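PDB 5LQ5: probable ABC transporter phosphite binding protein PhnD1 from Prochlorococcus marinus str. MIT 9301, which binds inorganic phosphite strongly, and methylphosphonate and phosphate only very weakly, probably as the periplasmic solute-binding subunit of the PhnD1C1E1 ABC transporter. Local coordinates for residues A[9-14]-A[47-52]; A[113-118]-A[140-145]. All coordinates share one frame; numbering follows the deposited sequence. Where two conformers were deposited one is given.

PhnD1 has the two-lobed fold of periplasmic binding proteins, with phosphite held between the lobes. Contact 1 comes first along the chain. It joins the end of strand 5-10 to helix 46-54, in the lobe built on the six-stranded sheet that contains strands 5-10 and 60-63. Contact 2 follows after contact 1 has closed. It joins two loops of the lobe with the five-stranded sheet, one just before strand 119-121 and the other after helix 127-139. The centres are about 29 Å apart and the nearest atoms about 15 Å. The contacts do not touch. Contact 1 lies beside the bound anion, whereas contact 2 is peripheral packing in the other lobe.

Contact 1: A[9-14]-A[47-52]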
loop_
_atom_site.group_PDB
_atom_site.type_symbol
_atom_site.label_atom_id
_atom_site.label_comp_id
_atom_site.label_asym_id
_atom_site.label_seq_id
_atom_site.Cartn_x
_atom_site.Cartn_y
_atom_site.Cartn_z
ATOM N N GLY A 9 -10.079 -1.734 8.513
ATOM C CA GLY A 9 -8.702 -1.270 8.750
ATOM C C GLY A 9 -7.952 -1.073 7.431
ATOM O O GLY A 9 -8.463 -1.372 6.322
ATOM N N ALA A 10 -6.744 -0.572 7.560
ATOM C CA ALA A 10 -5.905 -0.299 6.408
ATOM C C ALA A 10 -4.462 -0.106 6.825
ATOM O O ALA A 10 -4.178 0.483 7.865
ATOM C CB ALA A 10 -6.385 0.938 5.708
ATOM N N ILE A 11 -3.536 -0.562 5.996
ATOM C CA ILE A 11 -2.140 -0.223 6.224
ATOM C C ILE A 11 -1.988 1.313 6.195
ATOM O O ILE A 11 -2.588 1.981 5.328
ATOM C CB ILE A 11 -1.162 -0.901 5.246
ATOM C CG1 ILE A 11 -1.551 -0.650 3.782
ATOM C CG2 ILE A 11 -1.062 -2.413 5.562
ATOM C CD1 ILE A 11 -0.442 -0.979 2.820
ATOM N N PRO A 12 -1.199 1.890 7.112
ATOM C CA PRO A 12 -1.051 3.349 7.191
ATOM C C PRO A 12 0.026 3.858 6.229
ATOM O O PRO A 12 1.120 4.263 6.621
ATOM C CB PRO A 12 -0.675 3.570 8.648
ATOM C CG PRO A 12 0.055 2.313 9.046
ATOM C CD PRO A 12 -0.609 1.207 8.278
ATOM N N ASP A 13 -0.328 3.820 4.943
ATOM C CA ASP A 13 0.613 4.042 3.825
ATOM C C ASP A 13 0.719 5.510 3.414
ATOM O O ASP A 13 1.529 5.870 2.572
ATOM C CB ASP A 13 0.274 3.146 2.631
ATOM C CG ASP A 13 -1.008 3.566 1.893
ATOM O OD1 ASP A 13 -1.872 4.246 2.484
ATOM O OD2 ASP A 13 -1.129 3.228 0.711
ATOM N N GLN A 14 -0.152 6.321 4.020
ATOM C CA GLN A 14 -0.263 7.760 3.776
ATOM C C GLN A 14 -0.577 8.462 5.102
ATOM O O GLN A 14 -0.877 7.815 6.084
ATOM C CB GLN A 14 -1.370 8.023 2.725
ATOM C CG GLN A 14 -0.957 7.514 1.352
ATOM C CD GLN A 14 -2.122 7.458 0.411
ATOM O OE1 GLN A 14 -2.760 6.425 0.227
ATOM N NE2 GLN A 14 -2.392 8.548 -0.182
ATOM N N ILE A 47 2.721 -3.430 10.719
ATOM C CA ILE A 47 2.674 -4.642 11.528
ATOM C C ILE A 47 1.368 -4.697 12.293
ATOM O O ILE A 47 0.759 -5.752 12.414
ATOM C CB ILE A 47 3.890 -4.753 12.453
ATOM C CG1 ILE A 47 5.099 -5.119 11.635
ATOM C CG2 ILE A 47 3.669 -5.797 13.543
ATOM C CD1 ILE A 47 6.417 -4.966 12.388
ATOM N N ALA A 48 0.954 -3.558 12.804
ATOM C CA ALA A 48 -0.295 -3.468 13.589
ATOM C C ALA A 48 -1.528 -3.825 12.739
ATOM O O ALA A 48 -2.544 -4.302 13.262
ATOM C CB ALA A 48 -0.460 -2.101 14.227
ATOM N N ALA A 49 -1.473 -3.530 11.452
ATOM C CA ALA A 49 -2.562 -3.921 10.553
ATOM C C ALA A 49 -2.660 -5.445 10.422
ATOM O O ALA A 49 -3.740 -6.032 10.537
ATOM C CB ALA A 49 -2.394 -3.245 9.204
ATOM N N VAL A 50 -1.498 -6.072 10.253
ATOM C CA VAL A 50 -1.422 -7.529 10.161
ATOM C C VAL A 50 -1.858 -8.164 11.494
ATOM O O VAL A 50 -2.696 -9.082 11.540
ATOM C CB VAL A 50 -0.032 -8.006 9.743
ATOM C CG1 VAL A 50 -0.008 -9.543 9.775
ATOM C CG2 VAL A 50 0.298 -7.495 8.339
ATOM N N THR A 51 -1.307 -7.663 12.576
ATOM C CA THR A 51 -1.604 -8.287 13.881
ATOM C C THR A 51 -3.070 -8.007 14.321
ATOM O O THR A 51 -3.722 -8.842 14.881
ATOM C CB THR A 51 -0.601 -7.755 14.931
ATOM O OG1 THR A 51 0.726 -8.120 14.519
ATOM C CG2 THR A 51 -0.908 -8.289 16.346
ATOM N N GLY A 52 -3.600 -6.842 13.998
ATOM C CA GLY A 52 -5.011 -6.523 14.308
ATOM C C GLY A 52 -5.957 -7.444 13.530
ATOM O O GLY A 52 -7.029 -7.838 13.986
#
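Ile11 and Ala49 meet through methyl groups where the chain leaves strand 5-10 and passes helix 46-54. Ile11 CG2 lies 4.0 Å from Ala49 CB, a van der Waals contact between two apolar carbons. The CB of Ala49 points toward residues 9-14. Ile11 offers only one branch. Its CG2 is anti to the carbonyl carbon, beside the backbone N, and this places that methyl on the helix side. The longer branch goes elsewhere: CG1 sits between N and the carbonyl carbon (chi1 53°), and with chi2 at 165° CD1 extends away from the helix. The side chain of Ile11 comes to about 4 Å from the bound phosphite and also touches Tyr206, a residue of the phosphite pocket. The Ala49 methyl has a second, looser neighbour in the backbone of the strand, with Ala10 O 4.3 Å from Ala49 CB. The Ala10 methyl points the other way, onto Phe23 of helix 16-34. Phe63 of strand 60-63 packs against both Ile11 and Ala49. The small alanine lets the backbones come close, with Ile11 CA and Ala49 CA 5.7 Å apart. The join is buried and is a small van der Waals contact between methyl groups, with no directional bond between the segments. Ile11 touches the phosphite while its CG2 methyl rests on the helix, and the packing probably helps to position an apolar part of the pocket wall.

Contact 2: A[113-118]-A[140-145]; sequences KLKNLR and AGVEIK
Lys115 lies alongside the chain at Gly141 and Val142, with the stem of its side chain doing the touching. CG starts beside the backbone N, anti to the carbonyl carbon (chi1 -69°). The extended chain beyond CG carries the methylenes past Val142 to Gly141. Val142 turns its side chain toward the lysine. Lys115 CG lies across the pair of valine methyls, 4.2 Å from each of Val142 CG1 and Val142 CG2. The stem then passes along the CG2 side to the Gly141 carbonyl, where Lys115 CE lies 3.8 Å from Gly141 O. The ammonium group is close to the same oxygen, but Lys115 NZ and Gly141 O are 4.0 Å apart, too far for a hydrogen bond. At most a weak electrostatic attraction can be expected there. The contact is therefore a loose one, made by the aliphatic part of a lysine against a valine and a peptide carbonyl. The backbones stay well separated, with 6.9 Å between Lys115 CA and Val142 CA.

Both segments change direction here. Residues 114-117 form a type II beta turn, closed by the 3.3 Å bond from Leu117 N to Leu114 O, with Lys115 and Asn116 at its two middle positions. Gly141, with positive phi (81°), ends helix 127-139 in a Schellman motif. The chain then leaves the helix and brings Val142 beside the stem of Lys115.

Lys115 also touches His146, farther along the second loop. Asn116 pairs with His146 through the backbone and with Lys148 through its side chain. Val142 packs back on Leu137 of helix 127-139, while Leu114 rests on Phe94 and Val96 of strand 92-97. The contact thus joins the loop leading into strand 119-121 to the loop that follows helix 127-139.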
loop_
_atom_site.group_PDB
_atom_site.type_symbol
_atom_site.label_atom_id
_atom_site.label_comp_id
_atom_site.label_asym_id
_atom_site.label_seq_id
_atom_site.Cartn_x
_atom_site.Cartn_y
_atom_site.Cartn_z
ATOM N N LYS A 113 23.784 4.573 -9.583
ATOM C CA LYS A 113 24.021 6.006 -9.251
ATOM C C LYS A 113 23.533 6.374 -7.824
ATOM O O LYS A 113 23.854 7.420 -7.286
ATOM C CB LYS A 113 23.394 6.932 -10.300
ATOM C CG LYS A 113 24.064 6.843 -11.674
ATOM C CD LYS A 113 23.330 7.658 -12.718
ATOM C CE LYS A 113 23.642 7.228 -14.146
ATOM N NZ LYS A 113 22.916 8.052 -15.165
ATOM N N LEU A 114 22.780 5.474 -7.193
ATOM C CA LEU A 114 22.313 5.716 -5.812
ATOM C C LEU A 114 23.254 5.266 -4.713
ATOM O O LEU A 114 23.043 5.537 -3.516
ATOM C CB LEU A 114 20.914 5.145 -5.623
ATOM C CG LEU A 114 19.865 5.699 -6.597
ATOM C CD1 LEU A 114 18.520 5.038 -6.359
ATOM C CD2 LEU A 114 19.705 7.216 -6.522
ATOM N N LYS A 115 24.303 4.564 -5.102
ATOM C CA LYS A 115 25.327 4.144 -4.141
ATOM C C LYS A 115 25.972 5.373 -3.465
ATOM O O LYS A 115 26.132 6.420 -4.090
ATOM C CB LYS A 115 26.391 3.295 -4.833
ATOM C CG LYS A 115 25.925 1.928 -5.301
ATOM C CD LYS A 115 27.129 1.144 -5.819
ATOM C CE LYS A 115 26.888 -0.343 -5.933
ATOM N NZ LYS A 115 28.199 -1.027 -6.058
ATOM N N ASN A 116 26.316 5.211 -2.184
ATOM C CA ASN A 116 26.932 6.270 -1.357
ATOM C C ASN A 116 26.043 7.509 -1.183
ATOM O O ASN A 116 26.530 8.606 -0.911
ATOM C CB ASN A 116 28.339 6.650 -1.860
ATOM C CG ASN A 116 29.213 7.315 -0.767
ATOM O OD1 ASN A 116 29.205 6.923 0.430
ATOM N ND2 ASN A 116 29.993 8.325 -1.184
ATOM N N LEU A 117 24.727 7.327 -1.356
ATOM C CA LEU A 117 23.753 8.373 -1.034
ATOM C C LEU A 117 23.002 7.947 0.208
ATOM O O LEU A 117 22.979 6.756 0.568
ATOM C CB LEU A 117 22.772 8.613 -2.176
ATOM C CG LEU A 117 23.354 9.155 -3.487
ATOM C CD1 LEU A 117 22.226 9.353 -4.494
ATOM C CD2 LEU A 117 24.094 10.462 -3.264
ATOM N N ARG A 118 22.376 8.920 0.853
ATOM C CA ARG A 118 21.460 8.668 1.962
ATOM C C ARG A 118 20.098 8.277 1.370
ATOM O O ARG A 118 19.471 9.069 0.651
ATOM C CB ARG A 118 21.340 9.895 2.853
ATOM C CG ARG A 118 22.645 10.294 3.528
ATOM C CD ARG A 118 22.542 11.674 4.162
ATOM N NE ARG A 118 22.074 12.630 3.165
ATOM C CZ ARG A 118 21.460 13.771 3.444
ATOM N NH1 ARG A 118 21.260 14.116 4.685
ATOM N NH2 ARG A 118 21.037 14.552 2.479
ATOM N N ALA A 140 20.189 -4.475 -9.961
ATOM C CA ALA A 140 21.245 -3.497 -10.410
ATOM C C ALA A 140 22.620 -3.605 -9.694
ATOM O O ALA A 140 23.535 -2.815 -9.969
ATOM C CB ALA A 140 20.721 -2.082 -10.246
ATOM N N GLY A 141 22.753 -4.554 -8.778
ATOM C CA GLY A 141 23.967 -4.711 -7.965
ATOM C C GLY A 141 24.094 -3.791 -6.777
ATOM O O GLY A 141 25.184 -3.680 -6.206
ATOM N N VAL A 142 22.973 -3.148 -6.406
ATOM C CA VAL A 142 22.925 -2.241 -5.252
ATOM C C VAL A 142 22.291 -2.986 -4.067
ATOM O O VAL A 142 21.160 -3.505 -4.179
ATOM C CB VAL A 142 22.170 -0.918 -5.529
ATOM C CG1 VAL A 142 22.294 0.026 -4.341
ATOM C CG2 VAL A 142 22.681 -0.269 -6.821
ATOM N N GLU A 143 23.009 -2.984 -2.944
ATOM C CA GLU A 143 22.542 -3.554 -1.670
ATOM C C GLU A 143 22.486 -2.431 -0.648
ATOM O O GLU A 143 23.155 -1.380 -0.787
ATOM C CB GLU A 143 23.468 -4.674 -1.171
ATOM C CG GLU A 143 23.529 -5.861 -2.126
ATOM C CD GLU A 143 24.412 -6.988 -1.636
ATOM O OE1 GLU A 143 24.143 -7.534 -0.546
ATOM O OE2 GLU A 143 25.357 -7.347 -2.359
ATOM N N ILE A 144 21.720 -2.651 0.410
ATOM C CA ILE A 144 21.597 -1.652 1.497
ATOM C C ILE A 144 22.959 -1.179 2.059
ATOM O O ILE A 144 23.159 0.015 2.346
ATOM C CB ILE A 144 20.662 -2.160 2.626
ATOM C CG1 ILE A 144 19.242 -2.209 2.074
ATOM C CG2 ILE A 144 20.735 -1.272 3.862
ATOM C CD1 ILE A 144 18.236 -2.908 2.969
ATOM N N LYS A 145 23.895 -2.102 2.196
ATOM C CA LYS A 145 25.223 -1.756 2.698
ATOM C C LYS A 145 26.003 -0.730 1.840
ATOM O O LYS A 145 26.971 -0.155 2.293
ATOM C CB LYS A 145 26.066 -3.010 2.865
ATOM C CG LYS A 145 26.423 -3.662 1.536
ATOM C CD LYS A 145 27.278 -4.879 1.771
ATOM C CE LYS A 145 27.742 -5.416 0.442
ATOM N NZ LYS A 145 28.147 -6.837 0.634
#